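Local coordinates for protein lipase (Photobacterium sp. M37, PDB 2ORY) that probably hydrolyses triacylglycerols, as a cold-adapted class 3 lipase of the alpha/beta-hydrolase fold, at residues W113-V118 / T135-K140; L183-K188 / A217-D222; D189-K194 / I199-I204. All coordinates share one frame; numbering follows the deposited sequence.

Contact 1 of 3, residues W113-V118 / T135-K140; sequences WPYASV and TLQKLK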
loop_
_atom_site.group_PDB
_atom_site.type_symbol
_atom_site.label_atom_id
_atom_site.label_comp_id
_atom_site.label_asym_id
_atom_site.label_seq_id
_atom_site.Cartn_x
_atom_site.Cartn_y
_atom_site.Cartn_z
ATOM N N TRP A 113 19.235 2.901 -1.803
ATOM C CA TRP A 113 18.680 1.575 -1.585
ATOM C C TRP A 113 19.822 0.744 -1.008
ATOM O O TRP A 113 20.881 0.594 -1.623
ATOM C CB TRP A 113 18.204 0.994 -2.915
ATOM C CG TRP A 113 17.614 -0.368 -2.811
ATOM C CD1 TRP A 113 18.071 -1.506 -3.417
ATOM C CD2 TRP A 113 16.409 -0.735 -2.117
ATOM N NE1 TRP A 113 17.219 -2.555 -3.150
ATOM C CE2 TRP A 113 16.195 -2.114 -2.357
ATOM C CE3 TRP A 113 15.494 -0.032 -1.319
ATOM C CZ2 TRP A 113 15.098 -2.807 -1.827
ATOM C CZ3 TRP A 113 14.395 -0.723 -0.787
ATOM C CH2 TRP A 113 14.210 -2.098 -1.046
ATOM N N PRO A 114 19.622 0.198 0.194
ATOM C CA PRO A 114 20.685 -0.594 0.803
ATOM C C PRO A 114 20.844 -2.061 0.427
ATOM O O PRO A 114 21.837 -2.673 0.801
ATOM C CB PRO A 114 20.437 -0.404 2.306
ATOM C CG PRO A 114 18.966 -0.230 2.403
ATOM C CD PRO A 114 18.575 0.559 1.170
ATOM N N TYR A 115 19.919 -2.622 -0.343
ATOM C CA TYR A 115 20.013 -4.044 -0.645
ATOM C C TYR A 115 20.481 -4.478 -2.025
ATOM O O TYR A 115 20.461 -5.660 -2.323
ATOM C CB TYR A 115 18.671 -4.711 -0.321
ATOM C CG TYR A 115 18.153 -4.307 1.033
ATOM C CD1 TYR A 115 17.116 -3.374 1.162
ATOM C CD2 TYR A 115 18.736 -4.810 2.191
ATOM C CE1 TYR A 115 16.681 -2.959 2.412
ATOM C CE2 TYR A 115 18.312 -4.399 3.435
ATOM C CZ TYR A 115 17.287 -3.477 3.542
ATOM O OH TYR A 115 16.893 -3.070 4.788
ATOM N N ALA A 116 20.876 -3.533 -2.868
ATOM C CA ALA A 116 21.377 -3.856 -4.198
ATOM C C ALA A 116 21.964 -2.617 -4.862
ATOM O O ALA A 116 21.552 -1.488 -4.576
ATOM C CB ALA A 116 20.272 -4.438 -5.069
ATOM N N SER A 117 22.934 -2.841 -5.742
ATOM C CA SER A 117 23.588 -1.762 -6.460
ATOM C C SER A 117 23.585 -2.058 -7.955
ATOM O O SER A 117 23.543 -3.217 -8.375
ATOM C CB SER A 117 25.023 -1.620 -5.976
ATOM O OG SER A 117 25.714 -2.833 -6.198
ATOM N N VAL A 118 23.630 -1.003 -8.758
ATOM C CA VAL A 118 23.633 -1.154 -10.203
ATOM C C VAL A 118 24.659 -0.230 -10.867
ATOM O O VAL A 118 24.619 0.997 -10.699
ATOM C CB VAL A 118 22.241 -0.864 -10.797
ATOM C CG1 VAL A 118 22.290 -0.960 -12.295
ATOM C CG2 VAL A 118 21.236 -1.853 -10.257
ATOM N N THR A 135 10.299 0.286 9.928
ATOM C CA THR A 135 9.323 -0.008 10.968
ATOM C C THR A 135 8.673 -1.370 10.686
ATOM O O THR A 135 8.394 -2.121 11.616
ATOM C CB THR A 135 8.233 1.072 11.049
ATOM O OG1 THR A 135 7.420 1.028 9.868
ATOM C CG2 THR A 135 8.864 2.435 11.151
ATOM N N LEU A 136 8.428 -1.695 9.411
ATOM C CA LEU A 136 7.846 -3.008 9.076
ATOM C C LEU A 136 8.841 -4.160 9.312
ATOM O O LEU A 136 8.437 -5.270 9.632
ATOM C CB LEU A 136 7.379 -3.058 7.607
ATOM C CG LEU A 136 6.247 -2.098 7.180
ATOM C CD1 LEU A 136 5.907 -2.312 5.725
ATOM C CD2 LEU A 136 5.019 -2.317 8.043
ATOM N N GLN A 137 10.137 -3.891 9.138
ATOM C CA GLN A 137 11.174 -4.905 9.309
ATOM C C GLN A 137 11.418 -5.202 10.775
ATOM O O GLN A 137 11.948 -6.258 11.122
ATOM C CB GLN A 137 12.506 -4.452 8.674
ATOM C CG GLN A 137 12.454 -4.151 7.180
ATOM C CD GLN A 137 13.780 -3.631 6.639
ATOM O OE1 GLN A 137 14.440 -2.810 7.276
ATOM N NE2 GLN A 137 14.169 -4.097 5.449
ATOM N N LYS A 138 11.037 -4.269 11.640
ATOM C CA LYS A 138 11.251 -4.456 13.057
ATOM C C LYS A 138 9.999 -4.824 13.815
ATOM O O LYS A 138 10.079 -5.196 14.971
ATOM C CB LYS A 138 11.895 -3.202 13.657
ATOM C CG LYS A 138 13.326 -2.979 13.178
ATOM C CD LYS A 138 13.891 -1.654 13.664
ATOM C CE LYS A 138 13.121 -0.470 13.082
ATOM N NZ LYS A 138 13.709 0.848 13.467
ATOM N N LEU A 139 8.841 -4.744 13.171
ATOM C CA LEU A 139 7.595 -5.089 13.846
ATOM C C LEU A 139 7.602 -6.523 14.356
ATOM O O LEU A 139 8.196 -7.405 13.744
ATOM C CB LEU A 139 6.405 -4.925 12.904
ATOM C CG LEU A 139 5.769 -3.564 12.593
ATOM C CD1 LEU A 139 4.758 -3.767 11.462
ATOM C CD2 LEU A 139 5.081 -2.974 13.849
ATOM N N LYS A 140 6.926 -6.745 15.479
ATOM C CA LYS A 140 6.803 -8.072 16.073
ATOM C C LYS A 140 5.412 -8.173 16.682
ATOM O O LYS A 140 5.001 -7.307 17.458
ATOM C CB LYS A 140 7.854 -8.312 17.165
ATOM C CG LYS A 140 9.292 -8.435 16.643
ATOM C CD LYS A 140 10.301 -8.798 17.753
ATOM C CE LYS A 140 11.723 -8.962 17.186
ATOM N NZ LYS A 140 12.739 -9.404 18.206
#
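Y115 and Q137 meet through the ends of their side chains, NE2 of the glutamine giving a hydrogen to the tyrosine hydroxyl. In this alpha/beta-hydrolase fold the bond ties the loop between strands 110-112 and 124-126 to the C-terminal part of helix 127-138, at the protein surface. NE2 of Q137 lies 3.0 Å from OH of Y115, with an N-H...O angle of 163°, and the oxygen sits almost in the amide plane, so the N-H points almost straight at it. The tyrosine ring stands steeply to that amide, the two planes being 76° apart. The side chains reach out from opposite directions, the CA atoms of Y115 and Q137 being 13.3 Å apart. Q137 covers its share of this distance by running straight beyond CG; Y115 covers the rest by turning its ring away from its own carbonyl carbon (chi1 -48°), beside the backbone N. Behind the hydroxyl, the ring is wedged among its own neighbours in the chain. CG of P114 lies over one face, 3.6 Å above the ring plane and displaced toward the rim, while CE2 of W113 comes to the ring edge. The same tyrosine uses its CD1 to cover part of a face of W113, so the two aromatic rings and the proline form a compact group. W186 of helix 175-189 completes the surroundings: its ring meets that of Y115 at an intermediate tilt, and Q137 packs on it as well, so one indole touches both partners of the bond. W113 is in turn held at its polar end, where the indole NE1 is hydrogen-bonded to D189 OD2 at the C-terminal end of helix 175-189.

Contact 2 of 3, residues L183-K188 / A217-D222; sequences LALWLK and ADYFDD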
loop_
_atom_site.group_PDB
_atom_site.type_symbol
_atom_site.label_atom_id
_atom_site.label_comp_id
_atom_site.label_asym_id
_atom_site.label_seq_id
_atom_site.Cartn_x
_atom_site.Cartn_y
_atom_site.Cartn_z
ATOM N N LEU A 183 8.681 -3.520 0.074
ATOM C CA LEU A 183 9.037 -4.642 0.931
ATOM C C LEU A 183 9.340 -5.878 0.090
ATOM O O LEU A 183 10.305 -6.600 0.379
ATOM C CB LEU A 183 7.922 -4.969 1.945
ATOM C CG LEU A 183 8.303 -6.077 2.950
ATOM C CD1 LEU A 183 7.832 -5.751 4.353
ATOM C CD2 LEU A 183 7.699 -7.380 2.512
ATOM N N ALA A 184 8.519 -6.110 -0.937
ATOM C CA ALA A 184 8.699 -7.252 -1.834
ATOM C C ALA A 184 10.087 -7.228 -2.477
ATOM O O ALA A 184 10.733 -8.266 -2.600
ATOM C CB ALA A 184 7.620 -7.245 -2.918
ATOM N N LEU A 185 10.543 -6.049 -2.894
ATOM C CA LEU A 185 11.865 -5.938 -3.499
ATOM C C LEU A 185 12.945 -6.263 -2.473
ATOM O O LEU A 185 13.960 -6.868 -2.816
ATOM C CB LEU A 185 12.127 -4.530 -4.065
ATOM C CG LEU A 185 13.479 -4.335 -4.797
ATOM C CD1 LEU A 185 13.577 -5.296 -5.981
ATOM C CD2 LEU A 185 13.621 -2.911 -5.301
ATOM N N TRP A 186 12.738 -5.869 -1.218
ATOM C CA TRP A 186 13.730 -6.155 -0.195
ATOM C C TRP A 186 13.862 -7.663 -0.000
ATOM O O TRP A 186 14.972 -8.176 0.123
ATOM C CB TRP A 186 13.354 -5.486 1.122
ATOM C CG TRP A 186 14.001 -6.107 2.323
ATOM C CD1 TRP A 186 15.333 -6.170 2.597
ATOM C CD2 TRP A 186 13.333 -6.730 3.422
ATOM N NE1 TRP A 186 15.539 -6.789 3.803
ATOM C CE2 TRP A 186 14.328 -7.145 4.333
ATOM C CE3 TRP A 186 11.981 -6.969 3.735
ATOM C CZ2 TRP A 186 14.023 -7.787 5.534
ATOM C CZ3 TRP A 186 11.681 -7.601 4.930
ATOM C CH2 TRP A 186 12.701 -8.003 5.819
ATOM N N LEU A 187 12.727 -8.365 0.021
ATOM C CA LEU A 187 12.717 -9.818 0.181
ATOM C C LEU A 187 13.429 -10.456 -1.007
ATOM O O LEU A 187 14.200 -11.395 -0.845
ATOM C CB LEU A 187 11.274 -10.334 0.283
ATOM C CG LEU A 187 10.532 -9.935 1.561
ATOM C CD1 LEU A 187 9.088 -10.460 1.580
ATOM C CD2 LEU A 187 11.297 -10.514 2.719
ATOM N N LYS A 188 13.153 -9.936 -2.200
ATOM C CA LYS A 188 13.783 -10.387 -3.434
ATOM C C LYS A 188 15.311 -10.221 -3.330
ATOM O O LYS A 188 16.078 -11.165 -3.576
ATOM C CB LYS A 188 13.297 -9.531 -4.603
ATOM C CG LYS A 188 12.220 -10.145 -5.465
ATOM C CD LYS A 188 12.817 -11.118 -6.461
ATOM C CE LYS A 188 11.824 -11.441 -7.562
ATOM N NZ LYS A 188 12.424 -12.334 -8.587
ATOM N N ALA A 217 13.198 2.729 -9.335
ATOM C CA ALA A 217 12.033 2.232 -10.059
ATOM C C ALA A 217 12.435 1.348 -11.241
ATOM O O ALA A 217 11.803 0.323 -11.493
ATOM C CB ALA A 217 11.182 3.413 -10.555
ATOM N N ASP A 218 13.468 1.742 -11.980
ATOM C CA ASP A 218 13.913 0.916 -13.110
ATOM C C ASP A 218 14.511 -0.412 -12.598
ATOM O O ASP A 218 14.295 -1.475 -13.178
ATOM C CB ASP A 218 14.936 1.670 -13.967
ATOM C CG ASP A 218 14.300 2.759 -14.828
ATOM O OD1 ASP A 218 13.084 2.671 -15.121
ATOM O OD2 ASP A 218 15.026 3.700 -15.225
ATOM N N TYR A 219 15.260 -0.361 -11.507
ATOM C CA TYR A 219 15.798 -1.590 -10.971
ATOM C C TYR A 219 14.627 -2.480 -10.543
ATOM O O TYR A 219 14.593 -3.679 -10.844
ATOM C CB TYR A 219 16.694 -1.311 -9.779
ATOM C CG TYR A 219 17.135 -2.566 -9.084
ATOM C CD1 TYR A 219 18.000 -3.470 -9.710
ATOM C CD2 TYR A 219 16.673 -2.873 -7.804
ATOM C CE1 TYR A 219 18.392 -4.642 -9.072
ATOM C CE2 TYR A 219 17.058 -4.049 -7.165
ATOM C CZ TYR A 219 17.912 -4.924 -7.802
ATOM O OH TYR A 219 18.263 -6.097 -7.169
ATOM N N PHE A 220 13.660 -1.897 -9.836
ATOM C CA PHE A 220 12.478 -2.658 -9.404
ATOM C C PHE A 220 11.783 -3.366 -10.594
ATOM O O PHE A 220 11.433 -4.545 -10.509
ATOM C CB PHE A 220 11.463 -1.733 -8.727
ATOM C CG PHE A 220 10.223 -2.435 -8.277
ATOM C CD1 PHE A 220 10.139 -2.970 -6.996
ATOM C CD2 PHE A 220 9.147 -2.599 -9.144
ATOM C CE1 PHE A 220 8.997 -3.661 -6.584
ATOM C CE2 PHE A 220 8.004 -3.289 -8.748
ATOM C CZ PHE A 220 7.930 -3.820 -7.463
ATOM N N ASP A 221 11.567 -2.635 -11.684
ATOM C CA ASP A 221 10.914 -3.188 -12.868
ATOM C C ASP A 221 11.673 -4.387 -13.412
ATOM O O ASP A 221 11.097 -5.449 -13.678
ATOM C CB ASP A 221 10.799 -2.119 -13.958
ATOM C CG ASP A 221 9.734 -1.087 -13.645
ATOM O OD1 ASP A 221 9.042 -1.253 -12.614
ATOM O OD2 ASP A 221 9.587 -0.121 -14.426
ATOM N N ASP A 222 12.974 -4.207 -13.570
ATOM C CA ASP A 222 13.826 -5.271 -14.070
ATOM C C ASP A 222 13.805 -6.488 -13.142
ATOM O O ASP A 222 13.993 -7.616 -13.594
ATOM C CB ASP A 222 15.256 -4.751 -14.252
ATOM C CG ASP A 222 16.136 -5.731 -14.984
ATOM O OD1 ASP A 222 16.873 -6.506 -14.327
ATOM O OD2 ASP A 222 16.075 -5.741 -16.228
#
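L185 fits between two aromatic side chains of the facing helix: F220 meets its CB and CD2, Y219 its CD1 and CD2. The leucine gives up more surface than either ring. Its CB comes 3.9 Å from CD1 of F220, approaching the phenyl ring at its edge and near its plane, so the meeting is a side-on one and no ring face is used. CD2 of L185 reaches the same F220 CD1, also at 3.9 Å, and this one ring carbon is therefore touched by two leucine atoms. The other methyl, CD1 of L185, is 3.9 Å from CE2 of Y219; its approach to the phenol ring is oblique. L185 CD2 also nears CD2 of Y219, making it the branch shared by both rings. All three side chains leave their helices with CG anti to the backbone N (chi1 -177° in L185 and 179° in F220), which carries the ring ends of Y219 and F220 nearer to helix 175-189 than their CB atoms point. The backbones are close here, with 6.8 Å between CA of L185 and CA of F220. Helix 175-189 is the one that follows the probable nucleophile elbow (G172, S174, G176) of the alpha/beta hydrolase, and helix 214-224 comes after the next strand, 199-206. Both rest on that strand: A184 touches I201 and T203, and F220 also touches T203. L185 has further apolar neighbours in F216, C223 and L224 of helix 214-224 and in W113 of a loop. The hydroxyl of Y219 has its polar partner in D189 OD1, probably a hydrogen bond, though doubtfully short in the model. D221 OD1 lies at the edge of the F220 ring, in its plane, and is hydrogen-bonded to K287 N.

Contact 3 of 3, residues D189-K194 / I199-I204; sequences DIQGVK and IDISTI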
loop_
_atom_site.group_PDB
_atom_site.type_symbol
_atom_site.label_atom_id
_atom_site.label_comp_id
_atom_site.label_asym_id
_atom_site.label_seq_id
_atom_site.Cartn_x
_atom_site.Cartn_y
_atom_site.Cartn_z
ATOM N N ASP A 189 15.744 -9.014 -2.968
ATOM C CA ASP A 189 17.161 -8.710 -2.867
ATOM C C ASP A 189 17.967 -9.505 -1.852
ATOM O O ASP A 189 19.179 -9.612 -2.005
ATOM C CB ASP A 189 17.383 -7.226 -2.602
ATOM C CG ASP A 189 17.199 -6.370 -3.844
ATOM O OD1 ASP A 189 17.496 -6.845 -4.966
ATOM O OD2 ASP A 189 16.775 -5.203 -3.689
ATOM N N ILE A 190 17.328 -10.053 -0.823
ATOM C CA ILE A 190 18.078 -10.819 0.170
ATOM C C ILE A 190 17.904 -12.336 0.013
ATOM O O ILE A 190 18.351 -13.117 0.859
ATOM C CB ILE A 190 17.680 -10.425 1.595
ATOM C CG1 ILE A 190 16.247 -10.862 1.876
ATOM C CG2 ILE A 190 17.818 -8.914 1.764
ATOM C CD1 ILE A 190 15.794 -10.575 3.304
ATOM N N GLN A 191 17.236 -12.744 -1.061
ATOM C CA GLN A 191 17.042 -14.161 -1.329
ATOM C C GLN A 191 18.391 -14.801 -1.631
ATOM O O GLN A 191 19.212 -14.225 -2.346
ATOM C CB GLN A 191 16.099 -14.368 -2.524
ATOM C CG GLN A 191 14.645 -14.278 -2.152
ATOM C CD GLN A 191 13.710 -14.647 -3.284
ATOM O OE1 GLN A 191 13.546 -13.894 -4.237
ATOM N NE2 GLN A 191 13.086 -15.812 -3.179
ATOM N N GLY A 192 18.609 -15.995 -1.089
ATOM C CA GLY A 192 19.857 -16.695 -1.323
ATOM C C GLY A 192 20.870 -16.324 -0.272
ATOM O O GLY A 192 21.974 -16.860 -0.234
ATOM N N VAL A 193 20.488 -15.389 0.587
ATOM C CA VAL A 193 21.366 -14.938 1.649
ATOM C C VAL A 193 20.667 -15.043 2.981
ATOM O O VAL A 193 21.158 -15.692 3.892
ATOM C CB VAL A 193 21.777 -13.476 1.469
ATOM C CG1 VAL A 193 22.710 -13.053 2.611
ATOM C CG2 VAL A 193 22.441 -13.294 0.120
ATOM N N LYS A 194 19.510 -14.404 3.088
ATOM C CA LYS A 194 18.780 -14.414 4.338
ATOM C C LYS A 194 17.363 -14.913 4.147
ATOM O O LYS A 194 16.565 -14.910 5.081
ATOM C CB LYS A 194 18.754 -13.005 4.922
ATOM C CG LYS A 194 20.116 -12.379 5.110
ATOM C CD LYS A 194 19.967 -11.023 5.759
ATOM C CE LYS A 194 21.310 -10.363 6.033
ATOM N NZ LYS A 194 21.119 -9.026 6.685
ATOM N N ILE A 199 11.503 -19.274 -3.108
ATOM C CA ILE A 199 10.195 -18.682 -2.930
ATOM C C ILE A 199 9.926 -17.744 -4.109
ATOM O O ILE A 199 10.834 -17.053 -4.571
ATOM C CB ILE A 199 10.109 -17.944 -1.589
ATOM C CG1 ILE A 199 8.896 -17.015 -1.595
ATOM C CG2 ILE A 199 11.399 -17.230 -1.319
ATOM C CD1 ILE A 199 8.776 -16.197 -0.363
ATOM N N ASP A 200 8.694 -17.776 -4.616
ATOM C CA ASP A 200 8.264 -16.944 -5.743
ATOM C C ASP A 200 7.585 -15.722 -5.150
ATOM O O ASP A 200 6.506 -15.822 -4.545
ATOM C CB ASP A 200 7.267 -17.696 -6.636
ATOM C CG ASP A 200 7.939 -18.757 -7.505
ATOM O OD1 ASP A 200 9.044 -19.217 -7.144
ATOM O OD2 ASP A 200 7.358 -19.137 -8.544
ATOM N N ILE A 201 8.226 -14.573 -5.331
ATOM C CA ILE A 201 7.732 -13.320 -4.786
ATOM C C ILE A 201 7.075 -12.434 -5.826
ATOM O O ILE A 201 7.674 -12.112 -6.845
ATOM C CB ILE A 201 8.888 -12.519 -4.132
ATOM C CG1 ILE A 201 9.521 -13.349 -3.007
ATOM C CG2 ILE A 201 8.364 -11.157 -3.630
ATOM C CD1 ILE A 201 10.720 -12.703 -2.338
ATOM N N SER A 202 5.839 -12.040 -5.559
ATOM C CA SER A 202 5.113 -11.144 -6.452
ATOM C C SER A 202 4.453 -10.063 -5.606
ATOM O O SER A 202 4.335 -10.196 -4.387
ATOM C CB SER A 202 4.018 -11.896 -7.197
ATOM O OG SER A 202 3.192 -12.531 -6.247
ATOM N N THR A 203 3.997 -8.999 -6.252
ATOM C CA THR A 203 3.339 -7.941 -5.516
ATOM C C THR A 203 2.291 -7.218 -6.345
ATOM O O THR A 203 2.492 -6.958 -7.536
ATOM C CB THR A 203 4.373 -6.911 -4.984
ATOM O OG1 THR A 203 3.693 -5.875 -4.271
ATOM C CG2 THR A 203 5.159 -6.293 -6.129
ATOM N N ILE A 204 1.163 -6.919 -5.706
ATOM C CA ILE A 204 0.076 -6.190 -6.338
ATOM C C ILE A 204 -0.242 -4.996 -5.444
ATOM O O ILE A 204 -1.083 -5.069 -4.551
ATOM C CB ILE A 204 -1.188 -7.082 -6.523
ATOM C CG1 ILE A 204 -0.855 -8.236 -7.466
ATOM C CG2 ILE A 204 -2.324 -6.281 -7.179
ATOM C CD1 ILE A 204 -2.039 -9.165 -7.756
#
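Q191 and I199 bring their CA atoms to 8.4 Å across the connection from helix 175-189 to strand 199-206, in which I190-V193 form a type II beta turn. I190 O closes the turn by accepting two backbone bonds, from V193 N at 3.1 Å and from K194 N at 2.8 Å, and G192 takes the third turn position with a positive phi. Q191, at the second position, sends its amide toward the strand. Its chain is extended beyond CG (chi2 -173°), which delivers the buried amide to the backbone of I199. There NE2 of Q191 donates to I199 O at 2.9 Å, with an N-H...O angle of 154°. As modelled, the same nitrogen is also hydrogen-bonded to S196 O, so two carbonyls of the chain entering the strand share this amide; both bonds carry some doubt, since NE2 lies implausibly near a methyl of I199. CD1 of I201 lies over a face of the amide, 3.6 Å from OE1 of Q191. The side chains of Q191 and I201 come from opposite directions, whereas those of Q191 and I199 run nearly at right angles. Strand 199-206 is the outermost parallel strand of the mixed sheet, paired with strand 166-173 through D200 and S202, and the turn thus belongs to the beta-alpha-beta crossover made by strand 166-173, helix 175-189 and strand 199-206. I201 packs against A184 and L187 of that helix, and I199 rests on I168 of the neighbouring strand.

All three contacts gather round helix 175-189 on one side of the chain's centre. Contact 1 comes first along the chain and is complete before the others open; contact 3 is nested within the loop closed by contact 2. The centres of contacts 2 and 3 are about 9 Å apart. Those of contacts 1 and 2 are about 11 Å apart, and those of contacts 1 and 3 about 12 Å apart. W186 joins contact 2 to contact 1, and D189 joins contact 3 to contact 1 and, probably through Y219, to contact 2. All lie at or near the C-terminal half of the helix that begins at the probable nucleophile elbow.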